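Local coordinates for protein exopolyphosphatase (Aquifex aeolicus, PDB 1T6C) that probably hydrolyses polyphosphate or guanosine pentaphosphate, as a calcium-binding member of the Ppx/GppA phosphatase family with an actin-like fold, at residues L173-F178 and R190-L195; W247-K252 and I274-G279; M12-D18 and V82-V88; Y125-A129 and E302-S307. One frame throughout, in Å; residues are numbered along the deposited sequence. Where two conformers were deposited one is given.

Contact 1. Residues L173-F178 and R190-L195; sequences LTETFF and RFFEFL
The carbonyl of Phe177 reaches Arg190 through one water, which donates to Phe177 O at 2.8 Å and accepts from Arg190 NE, lying in the plane of the guanidinium at its edge. No direct hydrogen bond joins 173-178 to 190-195; apart from this bridge, which sits at the exposed margin, the side chains that meet are apolar, though the Phe177 ring also rests on the backbone of Arg190 and Phe191. Phe177 is central. With CG anti to its own carbonyl carbon (chi1 -67°), its ring lies flat against the backbone of the second helix: Phe191 CA sits 3.8 Å from the ring centroid and only 10° off the normal, a CH-pi contact. Thr176 CG2 lies over the other face, so the ring is held from both sides. The far end of the ring, CZ, pushes to within 3.4 Å of Phe194 CB, a tight approach, while the planes of the Phe177 and Phe194 rings meet obliquely. Phe191 is gripped in several directions as well. CZ of Phe178 lies over one face, Leu195 CD1 over the opposite face, and Phe177 CD2 at the edge in plane. Leu173 divides its methyls between two rings: CD1 touches Phe191 CE1 at 3.8 Å and CD2 touches Phe194 CE2. Phe178 also touches Leu275 of helix 274-288. The segment axes stay 10.7 Å apart at an angle of 124°, a spacing filled by phenylalanine rings. This is an aromatic cluster packing two successive helices, 170-177 and 185-199, of an actin-like fold.

Contact 2. Residues W247-K252 and I274-G279; sequences WFDTFK and ILAGIG
Ring-to-methyl contacts dominate where Phe248 meets Leu275. Leu275 CD1 stands over one face of the Phe248 ring, 3.6 Å from the centroid and 17° off the normal, a CH-pi contact displaced toward CE1. Phe248 has CG anti to the backbone N (chi1 -170°), which swings the ring across to the second helix, and the two side chains cross at about a right angle. The same ring is met at its edge, in plane, by Ile278 CG2. On the Phe251 ring, CD1 touches Ile278 CD1 at 3.6 Å and Ile274 CG2 lies over a face.

Aliphatic packing is smaller: Leu275 CD1 reaches Phe251 CB, and Leu275 CD2 rests 4.0 Å from Lys252 CB.

Rings also meet backbone. Phe248 CE1 comes to 3.3 Å from Leu275 O, a carbonyl already accepting the helical bond from Gly279 N. At Gly279, which has no side chain, Phe248 CD1 lies 3.7 Å from the backbone N.

The polar side-chain ends find partners other than the facing segment. Lys252 NZ makes a salt bridge to Asp249 OD1 at 3.4 Å, weak as a hydrogen bond, and a second to Glu185; Asp249 OD2 also pairs with Lys245. Trp247 NE1 is bonded to Glu223.

This is a near-antiparallel packing of helices 241-251 and 274-288 in the actin-like fold, 157° between segment axes 9.5 Å apart. With no hydrogen bond crossing, the association rests on apolar contact and the fit of phenylalanine rings to the methyls of branched aliphatic side chains.

Contact 3. Residues M12-D18 and V82-V88; sequences MRVASID and VERVKAV
Five backbone hydrogen bonds join Arg13-Ile17 to Glu83-Val88, and the shortest, Val88 N to Ile17 O, measures 2.8 Å with 164° at the hydrogen. Lys86 lies between two residues of the first strand: its N donates to Ala15 O at 3.1 Å and its O accepts from Ile17 N. Ala15 N reaches Arg84 O nearly along the C=O axis, and Glu83 N closes the series on Arg13 O. This alternation defines a parallel pair, with segment axes 4.7 Å apart and 11° between their directions. CA-H...O contacts fill in beside the bonds, among them Val14 CA to Arg84 O at 3.2 Å.

At the outer end a water accepts from Arg13 N and donates to Glu83 OE2 at 2.6 Å.

On the face bearing Val14, Ser16 and Asp18, Val14 CG1 lies alongside Arg84 CB. Met12 bends at its last torsion (chi3 -68°), placing SD 4.1 Å from Arg84 CD and CE 3.9 Å from Glu83 OE1. The charged tips turn elsewhere: Arg84 makes salt bridges to Glu308 and Glu312, and Lys86 to Glu115. Ser16 OG is hydrogen-bonded to Arg301 O, and Asp18 OD2 makes a salt bridge to Arg301 NE. The other face is apolar: Ala15 CB meets Val82 CG1 at 3.8 Å and Ile17 CB meets Ala87 CB, beneath helix 60-79.

These are neighbouring inner strands of a mixed sheet of order 3-2-1-4-5, consistent with an actin-like domain. Backbone bonding fixes their register, one side is buried by hydrocarbon, and the other directs its charges to ionic partners, chiefly on helix 300-313.

Contact 4. Residues Y125-A129 and E302-S307; sequences YAYLA and EGVLVS
Residues 125-129 and 302-307 are helical and cross at 79°, with axes only 7.1 Å apart and Ala129 CA 4.0 Å from Gly303 CA. This is a close helix-helix crossing built on a glycine, within the actin-like fold, where helix 119-133 lies by strand 139-146 of one sheet and helix 300-313 by strands 12-19 and 84-89 of the other. Gly303 presents its bare CA to the carbonyl of Tyr125, at 3.2 Å from Tyr125 O with 154° at the hydrogen, a CA-H...O contact. With no side chain on Gly303, its CA meets that oxygen directly, consistent with the short axis spacing. Ala129 adds its small methyl, CB lying 3.6 Å from Gly303 N.

Tyr125 extends the contact along the second helix. Its CG stands anti to the carbonyl carbon (chi1 -82°), carrying the ring along residues 303-307. Val304 CG2 sits over the centre of one ring face, 3.8 Å from the centroid, as a CH-pi contact, while Ser307 CB meets the ring edge in plane near CE1. Leu128 makes two contacts: CD1 reaches Ser307 CB at 3.9 Å, and CB touches Val306 CG1.

No direct hydrogen bond joins the segments; the two hydroxyls meet through a water. Ser307 OG also bonds a molecule of methylpentanediol, probably from the crystallisation liquor. The bridging water lies in the plane of the Tyr125 ring, 2.9 Å from Tyr125 OH and 2.8 Å from Ser307 OG.

Contacts 1 and 2 pack on each other: their centres are 12 Å apart, Phe191 CZ reaches Ala276 O at 3.5 Å, and Phe192 CE2 lies 3.6 Å from Phe248 CZ. Contacts 3 and 4 make a second unit, also with centres 12 Å apart, in which Val304 CG1 touches both Ser16 CB and Lys86 CB. The two units lie on opposite sides of the chain's centre; contacts 1 and 3 are 38 Å apart between centres. Calcium, bound by Asp144, Gly146, Ser149 and Glu151, lies between them: about 12 Å from the Leu173 side chain, and about 11 Å from those of Asp18 and Tyr125.

Contact 1. Residues L173-F178 and R190-L195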
# COMPACT_ATOMS: atom_id res chain seq x y z
N LEU A 173 14.55 4.60 -5.63
CA LEU A 173 14.65 5.94 -6.23
C LEU A 173 15.54 6.85 -5.40
O LEU A 173 16.35 7.61 -5.94
CB LEU A 173 13.29 6.59 -6.36
CG LEU A 173 12.27 5.95 -7.29
CD1 LEU A 173 11.09 6.84 -7.54
CD2 LEU A 173 12.93 5.49 -8.56
N THR A 174 15.40 6.76 -4.08
CA THR A 174 16.22 7.57 -3.16
C THR A 174 17.69 7.22 -3.28
O THR A 174 18.53 8.09 -3.41
CB THR A 174 15.69 7.38 -1.71
OG1 THR A 174 14.35 7.85 -1.66
CG2 THR A 174 16.44 8.24 -0.74
N GLU A 175 18.00 5.94 -3.27
CA GLU A 175 19.41 5.57 -3.39
C GLU A 175 19.98 5.96 -4.75
O GLU A 175 21.14 6.37 -4.88
CB GLU A 175 19.56 4.07 -3.23
CG GLU A 175 21.04 3.62 -3.20
CD GLU A 175 21.69 3.39 -4.58
OE1 GLU A 175 21.00 3.09 -5.58
OE2 GLU A 175 22.93 3.54 -4.68
N THR A 176 19.18 5.80 -5.78
CA THR A 176 19.65 6.01 -7.14
C THR A 176 19.95 7.47 -7.41
O THR A 176 21.00 7.81 -7.98
CB THR A 176 18.57 5.52 -8.14
OG1 THR A 176 18.46 4.08 -8.09
CG2 THR A 176 18.94 5.90 -9.56
N PHE A 177 19.00 8.34 -7.05
CA PHE A 177 19.10 9.75 -7.43
C PHE A 177 19.65 10.67 -6.34
O PHE A 177 20.30 11.66 -6.66
CB PHE A 177 17.71 10.26 -7.85
CG PHE A 177 17.22 9.62 -9.10
CD1 PHE A 177 17.86 9.89 -10.31
CD2 PHE A 177 16.12 8.77 -9.11
CE1 PHE A 177 17.45 9.28 -11.48
CE2 PHE A 177 15.72 8.17 -10.26
CZ PHE A 177 16.38 8.43 -11.46
N PHE A 178 19.33 10.38 -5.09
CA PHE A 178 19.58 11.29 -3.98
C PHE A 178 20.86 10.88 -3.29
O PHE A 178 20.84 10.29 -2.22
CB PHE A 178 18.40 11.37 -3.02
CG PHE A 178 17.08 11.80 -3.65
CD1 PHE A 178 17.00 12.44 -4.89
CD2 PHE A 178 15.89 11.59 -2.95
CE1 PHE A 178 15.78 12.82 -5.41
CE2 PHE A 178 14.64 12.01 -3.49
CZ PHE A 178 14.61 12.62 -4.70
N ARG A 190 17.06 15.24 -11.94
CA ARG A 190 17.20 13.94 -12.58
C ARG A 190 16.07 12.96 -12.19
O ARG A 190 15.60 12.17 -13.02
CB ARG A 190 18.52 13.33 -12.24
CG ARG A 190 19.69 13.98 -12.94
CD ARG A 190 20.99 13.24 -12.70
NE ARG A 190 21.68 13.56 -11.44
CZ ARG A 190 22.44 14.63 -11.26
NH1 ARG A 190 23.05 14.84 -10.10
NH2 ARG A 190 22.59 15.50 -12.23
N PHE A 191 15.74 12.97 -10.90
CA PHE A 191 14.64 12.17 -10.36
C PHE A 191 13.35 12.50 -11.12
O PHE A 191 12.65 11.60 -11.59
CB PHE A 191 14.54 12.47 -8.86
CG PHE A 191 13.25 12.13 -8.21
CD1 PHE A 191 12.97 10.84 -7.81
CD2 PHE A 191 12.33 13.14 -7.90
CE1 PHE A 191 11.78 10.56 -7.17
CE2 PHE A 191 11.16 12.85 -7.24
CZ PHE A 191 10.89 11.57 -6.88
N PHE A 192 13.04 13.78 -11.29
CA PHE A 192 11.83 14.13 -12.03
C PHE A 192 11.90 13.81 -13.53
O PHE A 192 10.88 13.46 -14.13
CB PHE A 192 11.44 15.60 -11.79
CG PHE A 192 10.76 15.84 -10.45
CD1 PHE A 192 9.61 15.15 -10.12
CD2 PHE A 192 11.24 16.77 -9.54
CE1 PHE A 192 8.96 15.37 -8.88
CE2 PHE A 192 10.60 16.98 -8.31
CZ PHE A 192 9.46 16.27 -7.99
N GLU A 193 13.06 13.95 -14.16
CA GLU A 193 13.22 13.54 -15.54
C GLU A 193 12.88 12.05 -15.68
O GLU A 193 12.24 11.64 -16.66
CB GLU A 193 14.66 13.80 -16.02
CG GLU A 193 15.06 15.25 -16.16
CD GLU A 193 16.56 15.45 -16.46
OE1 GLU A 193 17.36 14.49 -16.38
OE2 GLU A 193 16.95 16.59 -16.78
N PHE A 194 13.35 11.24 -14.73
CA PHE A 194 13.08 9.81 -14.77
C PHE A 194 11.58 9.57 -14.61
O PHE A 194 11.00 8.76 -15.34
CB PHE A 194 13.88 9.07 -13.69
CG PHE A 194 13.37 7.69 -13.43
CD1 PHE A 194 13.64 6.67 -14.34
CD2 PHE A 194 12.55 7.42 -12.36
CE1 PHE A 194 13.14 5.40 -14.14
CE2 PHE A 194 12.03 6.15 -12.16
CZ PHE A 194 12.35 5.13 -13.03
N LEU A 195 10.95 10.26 -13.68
CA LEU A 195 9.54 10.03 -13.43
C LEU A 195 8.72 10.47 -14.64
O LEU A 195 7.76 9.81 -14.99
CB LEU A 195 9.08 10.73 -12.16
CG LEU A 195 9.48 10.14 -10.84
CD1 LEU A 195 8.97 11.01 -9.72
CD2 LEU A 195 8.97 8.71 -10.70
O HOH W 1 21.21 11.86 -9.25

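Contact 2. Residues W247-K252 and I274-G279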
# COMPACT_ATOMS: atom_id res chain seq x y z
N TRP A 247 4.77 20.80 -0.01
CA TRP A 247 5.37 19.77 0.87
C TRP A 247 6.65 19.18 0.29
O TRP A 247 7.61 18.89 1.04
CB TRP A 247 4.36 18.66 1.23
CG TRP A 247 3.40 19.12 2.25
CD1 TRP A 247 2.10 19.47 2.07
CD2 TRP A 247 3.71 19.41 3.62
NE1 TRP A 247 1.57 19.94 3.25
CE2 TRP A 247 2.54 19.90 4.22
CE3 TRP A 247 4.86 19.27 4.41
CZ2 TRP A 247 2.49 20.28 5.54
CZ3 TRP A 247 4.79 19.63 5.72
CH2 TRP A 247 3.63 20.12 6.28
N PHE A 248 6.69 18.95 -1.02
CA PHE A 248 7.91 18.52 -1.67
C PHE A 248 9.03 19.55 -1.43
O PHE A 248 10.13 19.22 -1.03
CB PHE A 248 7.72 18.28 -3.17
CG PHE A 248 8.90 17.61 -3.80
CD1 PHE A 248 8.99 16.23 -3.86
CD2 PHE A 248 9.97 18.36 -4.27
CE1 PHE A 248 10.13 15.60 -4.37
CE2 PHE A 248 11.06 17.74 -4.79
CZ PHE A 248 11.14 16.35 -4.83
N ASP A 249 8.72 20.82 -1.64
CA ASP A 249 9.70 21.87 -1.46
C ASP A 249 10.17 22.01 -0.01
O ASP A 249 11.34 22.33 0.24
CB ASP A 249 9.14 23.19 -1.97
CG ASP A 249 9.02 23.23 -3.48
OD1 ASP A 249 9.60 22.38 -4.22
OD2 ASP A 249 8.27 24.08 -3.99
N THR A 250 9.30 21.69 0.94
CA THR A 250 9.63 21.72 2.36
C THR A 250 10.59 20.60 2.68
O THR A 250 11.66 20.82 3.24
CB THR A 250 8.33 21.56 3.17
OG1 THR A 250 7.56 22.77 3.02
CG2 THR A 250 8.55 21.44 4.64
N PHE A 251 10.24 19.39 2.28
CA PHE A 251 11.08 18.24 2.65
C PHE A 251 12.40 18.23 1.91
O PHE A 251 13.40 17.75 2.43
CB PHE A 251 10.32 16.93 2.45
CG PHE A 251 9.39 16.63 3.55
CD1 PHE A 251 8.05 16.74 3.39
CD2 PHE A 251 9.89 16.28 4.80
CE1 PHE A 251 7.18 16.45 4.45
CE2 PHE A 251 9.03 16.05 5.85
CZ PHE A 251 7.68 16.12 5.67
N LYS A 252 12.49 18.83 0.73
CA LYS A 252 13.74 18.85 0.00
C LYS A 252 14.79 19.73 0.69
O LYS A 252 15.95 19.63 0.35
CB LYS A 252 13.52 19.20 -1.48
CG LYS A 252 13.37 20.65 -1.79
CD LYS A 252 13.13 20.82 -3.31
CE LYS A 252 13.07 22.28 -3.70
NZ LYS A 252 12.82 22.44 -5.18
N ILE A 274 10.50 9.58 2.17
CA ILE A 274 9.24 10.28 1.96
C ILE A 274 9.35 11.27 0.83
O ILE A 274 8.36 11.43 0.11
CB ILE A 274 8.70 10.93 3.27
CG1 ILE A 274 7.23 11.33 3.04
CG2 ILE A 274 9.59 12.07 3.75
CD1 ILE A 274 6.58 11.82 4.30
N LEU A 275 10.50 11.90 0.62
CA LEU A 275 10.59 12.92 -0.45
C LEU A 275 10.33 12.30 -1.83
O LEU A 275 9.56 12.83 -2.65
CB LEU A 275 11.96 13.61 -0.41
CG LEU A 275 12.14 14.74 -1.43
CD1 LEU A 275 11.20 15.92 -1.11
CD2 LEU A 275 13.60 15.19 -1.49
N ALA A 276 10.92 11.16 -2.11
CA ALA A 276 10.71 10.41 -3.34
C ALA A 276 9.27 10.04 -3.50
O ALA A 276 8.72 10.14 -4.61
CB ALA A 276 11.60 9.13 -3.40
N GLY A 277 8.62 9.62 -2.42
CA GLY A 277 7.21 9.31 -2.46
C GLY A 277 6.39 10.51 -2.86
O GLY A 277 5.49 10.41 -3.67
N ILE A 278 6.67 11.65 -2.23
CA ILE A 278 5.91 12.86 -2.54
C ILE A 278 6.09 13.20 -4.01
O ILE A 278 5.13 13.57 -4.68
CB ILE A 278 6.36 14.02 -1.65
CG1 ILE A 278 6.03 13.75 -0.19
CG2 ILE A 278 5.64 15.30 -2.07
CD1 ILE A 278 6.75 14.72 0.74
N GLY A 279 7.29 13.04 -4.54
CA GLY A 279 7.58 13.34 -5.94
C GLY A 279 6.79 12.51 -6.93
O GLY A 279 6.35 13.03 -7.98

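Contact 3. Residues M12-D18 and V82-V88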
# COMPACT_ATOMS: atom_id res chain seq x y z
N MET A 12 -21.95 -10.91 9.01
CA MET A 12 -20.91 -11.87 8.69
C MET A 12 -19.57 -11.21 9.00
O MET A 12 -19.39 -10.02 8.80
CB MET A 12 -20.97 -12.25 7.21
CG MET A 12 -19.85 -13.13 6.78
SD MET A 12 -20.05 -13.79 5.16
CE MET A 12 -21.49 -14.91 5.40
N ARG A 13 -18.65 -12.00 9.50
CA ARG A 13 -17.27 -11.55 9.67
C ARG A 13 -16.38 -12.14 8.59
O ARG A 13 -16.53 -13.30 8.18
CB ARG A 13 -16.76 -11.92 11.05
CG ARG A 13 -17.49 -11.20 12.15
CD ARG A 13 -17.15 -11.72 13.50
NE ARG A 13 -17.65 -10.83 14.54
CZ ARG A 13 -17.47 -11.06 15.82
NH1 ARG A 13 -16.78 -12.13 16.23
NH2 ARG A 13 -17.94 -10.21 16.70
N VAL A 14 -15.44 -11.32 8.11
CA VAL A 14 -14.49 -11.68 7.05
C VAL A 14 -13.11 -11.20 7.48
O VAL A 14 -12.98 -10.31 8.32
CB VAL A 14 -14.91 -11.08 5.67
CG1 VAL A 14 -16.29 -11.62 5.30
CG2 VAL A 14 -14.90 -9.59 5.65
N ALA A 15 -12.08 -11.84 6.96
CA ALA A 15 -10.73 -11.47 7.32
C ALA A 15 -9.78 -11.58 6.15
O ALA A 15 -9.97 -12.38 5.23
CB ALA A 15 -10.23 -12.36 8.40
N SER A 16 -8.70 -10.81 6.25
CA SER A 16 -7.61 -10.85 5.30
C SER A 16 -6.32 -11.00 6.06
O SER A 16 -6.20 -10.47 7.16
CB SER A 16 -7.55 -9.60 4.39
OG SER A 16 -7.23 -8.46 5.13
N ILE A 17 -5.39 -11.72 5.46
CA ILE A 17 -4.01 -11.84 5.96
C ILE A 17 -3.13 -11.45 4.80
O ILE A 17 -3.31 -11.94 3.68
CB ILE A 17 -3.74 -13.25 6.42
CG1 ILE A 17 -4.57 -13.58 7.67
CG2 ILE A 17 -2.26 -13.43 6.68
CD1 ILE A 17 -4.47 -15.01 8.11
N ASP A 18 -2.18 -10.56 5.05
CA ASP A 18 -1.19 -10.15 4.07
C ASP A 18 0.21 -10.41 4.62
O ASP A 18 0.56 -9.94 5.69
CB ASP A 18 -1.39 -8.73 3.55
CG ASP A 18 -1.22 -7.72 4.56
OD1 ASP A 18 -2.05 -7.69 5.51
OD2 ASP A 18 -0.29 -6.87 4.49
N VAL A 82 -14.93 -16.15 12.11
CA VAL A 82 -14.81 -15.50 10.81
C VAL A 82 -15.22 -16.50 9.75
O VAL A 82 -14.72 -17.61 9.72
CB VAL A 82 -13.37 -15.02 10.56
CG1 VAL A 82 -13.23 -14.50 9.13
CG2 VAL A 82 -12.96 -14.00 11.60
N GLU A 83 -16.15 -16.12 8.91
CA GLU A 83 -16.72 -17.02 7.90
C GLU A 83 -15.96 -17.09 6.58
O GLU A 83 -15.97 -18.12 5.90
CB GLU A 83 -18.18 -16.65 7.69
CG GLU A 83 -19.01 -17.10 8.90
CD GLU A 83 -20.50 -16.88 8.74
OE1 GLU A 83 -21.17 -17.71 8.07
OE2 GLU A 83 -20.99 -15.89 9.30
N ARG A 84 -15.29 -16.00 6.20
CA ARG A 84 -14.53 -15.94 4.95
C ARG A 84 -13.18 -15.33 5.24
O ARG A 84 -13.12 -14.25 5.83
CB ARG A 84 -15.23 -15.12 3.88
CG ARG A 84 -16.66 -15.57 3.55
CD ARG A 84 -17.28 -14.81 2.38
NE ARG A 84 -16.53 -15.11 1.17
CZ ARG A 84 -16.87 -16.01 0.22
NH1 ARG A 84 -18.01 -16.69 0.26
NH2 ARG A 84 -16.05 -16.20 -0.80
N VAL A 85 -12.13 -16.04 4.83
CA VAL A 85 -10.74 -15.66 5.06
C VAL A 85 -9.98 -15.78 3.74
O VAL A 85 -10.09 -16.80 3.05
CB VAL A 85 -10.06 -16.60 6.05
CG1 VAL A 85 -8.59 -16.23 6.22
CG2 VAL A 85 -10.79 -16.60 7.36
N LYS A 86 -9.21 -14.75 3.40
CA LYS A 86 -8.35 -14.76 2.22
C LYS A 86 -6.96 -14.31 2.67
O LYS A 86 -6.81 -13.26 3.30
CB LYS A 86 -8.88 -13.84 1.12
CG LYS A 86 -8.00 -13.69 -0.09
CD LYS A 86 -7.95 -14.96 -0.91
CE LYS A 86 -6.88 -14.92 -1.95
NZ LYS A 86 -7.03 -16.10 -2.88
N ALA A 87 -5.98 -15.13 2.38
CA ALA A 87 -4.58 -14.82 2.74
C ALA A 87 -3.75 -14.69 1.48
O ALA A 87 -3.85 -15.52 0.55
CB ALA A 87 -4.04 -15.87 3.61
N VAL A 88 -2.93 -13.64 1.44
CA VAL A 88 -2.10 -13.35 0.27
C VAL A 88 -0.67 -13.10 0.69
O VAL A 88 -0.41 -12.68 1.83
CB VAL A 88 -2.64 -12.15 -0.57
CG1 VAL A 88 -4.04 -12.38 -1.08
CG2 VAL A 88 -2.59 -10.85 0.20
O HOH W 2 -19.36 -14.49 10.77

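Contact 4. Residues Y125-A129 and E302-S307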
# COMPACT_ATOMS: atom_id res chain seq x y z
N TYR A 125 -7.10 -5.31 -5.93
CA TYR A 125 -7.71 -5.32 -4.61
C TYR A 125 -7.80 -3.91 -4.03
O TYR A 125 -8.82 -3.53 -3.48
CB TYR A 125 -6.90 -6.21 -3.67
CG TYR A 125 -7.18 -7.68 -3.76
CD1 TYR A 125 -8.45 -8.19 -3.47
CD2 TYR A 125 -6.15 -8.59 -4.03
CE1 TYR A 125 -8.68 -9.54 -3.51
CE2 TYR A 125 -6.38 -9.93 -4.09
CZ TYR A 125 -7.65 -10.40 -3.85
OH TYR A 125 -7.87 -11.76 -3.88
N ALA A 126 -6.74 -3.10 -4.18
CA ALA A 126 -6.73 -1.74 -3.64
C ALA A 126 -7.81 -0.93 -4.31
O ALA A 126 -8.47 -0.14 -3.66
CB ALA A 126 -5.39 -1.12 -3.85
N TYR A 127 -7.98 -1.15 -5.61
CA TYR A 127 -9.04 -0.48 -6.34
C TYR A 127 -10.43 -0.78 -5.78
O TYR A 127 -11.27 0.14 -5.64
CB TYR A 127 -8.96 -0.85 -7.82
CG TYR A 127 -9.96 -0.11 -8.66
CD1 TYR A 127 -11.26 -0.57 -8.77
CD2 TYR A 127 -9.58 1.02 -9.35
CE1 TYR A 127 -12.17 0.11 -9.52
CE2 TYR A 127 -10.50 1.72 -10.12
CZ TYR A 127 -11.78 1.23 -10.22
OH TYR A 127 -12.71 1.92 -10.96
N LEU A 128 -10.70 -2.03 -5.45
CA LEU A 128 -11.96 -2.40 -4.78
C LEU A 128 -12.14 -1.69 -3.45
O LEU A 128 -13.21 -1.29 -3.09
CB LEU A 128 -12.06 -3.91 -4.53
CG LEU A 128 -12.15 -4.78 -5.77
CD1 LEU A 128 -12.26 -6.25 -5.35
CD2 LEU A 128 -13.35 -4.41 -6.60
N ALA A 129 -11.07 -1.54 -2.68
CA ALA A 129 -11.16 -0.81 -1.44
C ALA A 129 -11.64 0.61 -1.61
O ALA A 129 -12.38 1.11 -0.80
CB ALA A 129 -9.83 -0.85 -0.71
N GLU A 302 -7.76 -4.00 3.01
CA GLU A 302 -9.20 -3.78 3.13
C GLU A 302 -9.92 -4.20 1.84
O GLU A 302 -11.07 -4.64 1.88
CB GLU A 302 -9.49 -2.32 3.46
CG GLU A 302 -8.92 -1.84 4.79
CD GLU A 302 -7.44 -1.43 4.77
OE1 GLU A 302 -6.82 -1.28 3.68
OE2 GLU A 302 -6.88 -1.25 5.90
N GLY A 303 -9.25 -4.10 0.70
CA GLY A 303 -9.84 -4.50 -0.58
C GLY A 303 -10.06 -5.99 -0.66
O GLY A 303 -10.99 -6.46 -1.32
N VAL A 304 -9.18 -6.76 -0.02
CA VAL A 304 -9.43 -8.18 0.10
C VAL A 304 -10.75 -8.46 0.85
O VAL A 304 -11.50 -9.38 0.48
CB VAL A 304 -8.23 -8.88 0.80
CG1 VAL A 304 -8.54 -10.35 1.15
CG2 VAL A 304 -6.97 -8.80 -0.07
N LEU A 305 -11.05 -7.66 1.86
CA LEU A 305 -12.29 -7.80 2.61
C LEU A 305 -13.47 -7.48 1.70
O LEU A 305 -14.49 -8.18 1.71
CB LEU A 305 -12.32 -6.89 3.82
CG LEU A 305 -11.13 -6.94 4.78
CD1 LEU A 305 -11.22 -5.78 5.72
CD2 LEU A 305 -11.09 -8.26 5.52
N VAL A 306 -13.33 -6.42 0.92
CA VAL A 306 -14.39 -6.04 0.00
C VAL A 306 -14.64 -7.17 -1.00
O VAL A 306 -15.78 -7.51 -1.29
CB VAL A 306 -14.07 -4.71 -0.74
CG1 VAL A 306 -15.11 -4.45 -1.81
CG2 VAL A 306 -14.03 -3.54 0.25
N SER A 307 -13.57 -7.76 -1.51
CA SER A 307 -13.68 -8.84 -2.47
C SER A 307 -14.46 -10.01 -1.88
O SER A 307 -15.29 -10.61 -2.57
CB SER A 307 -12.29 -9.28 -2.91
OG SER A 307 -12.35 -10.40 -3.76
O HOH W 3 -10.53 -12.28 -2.79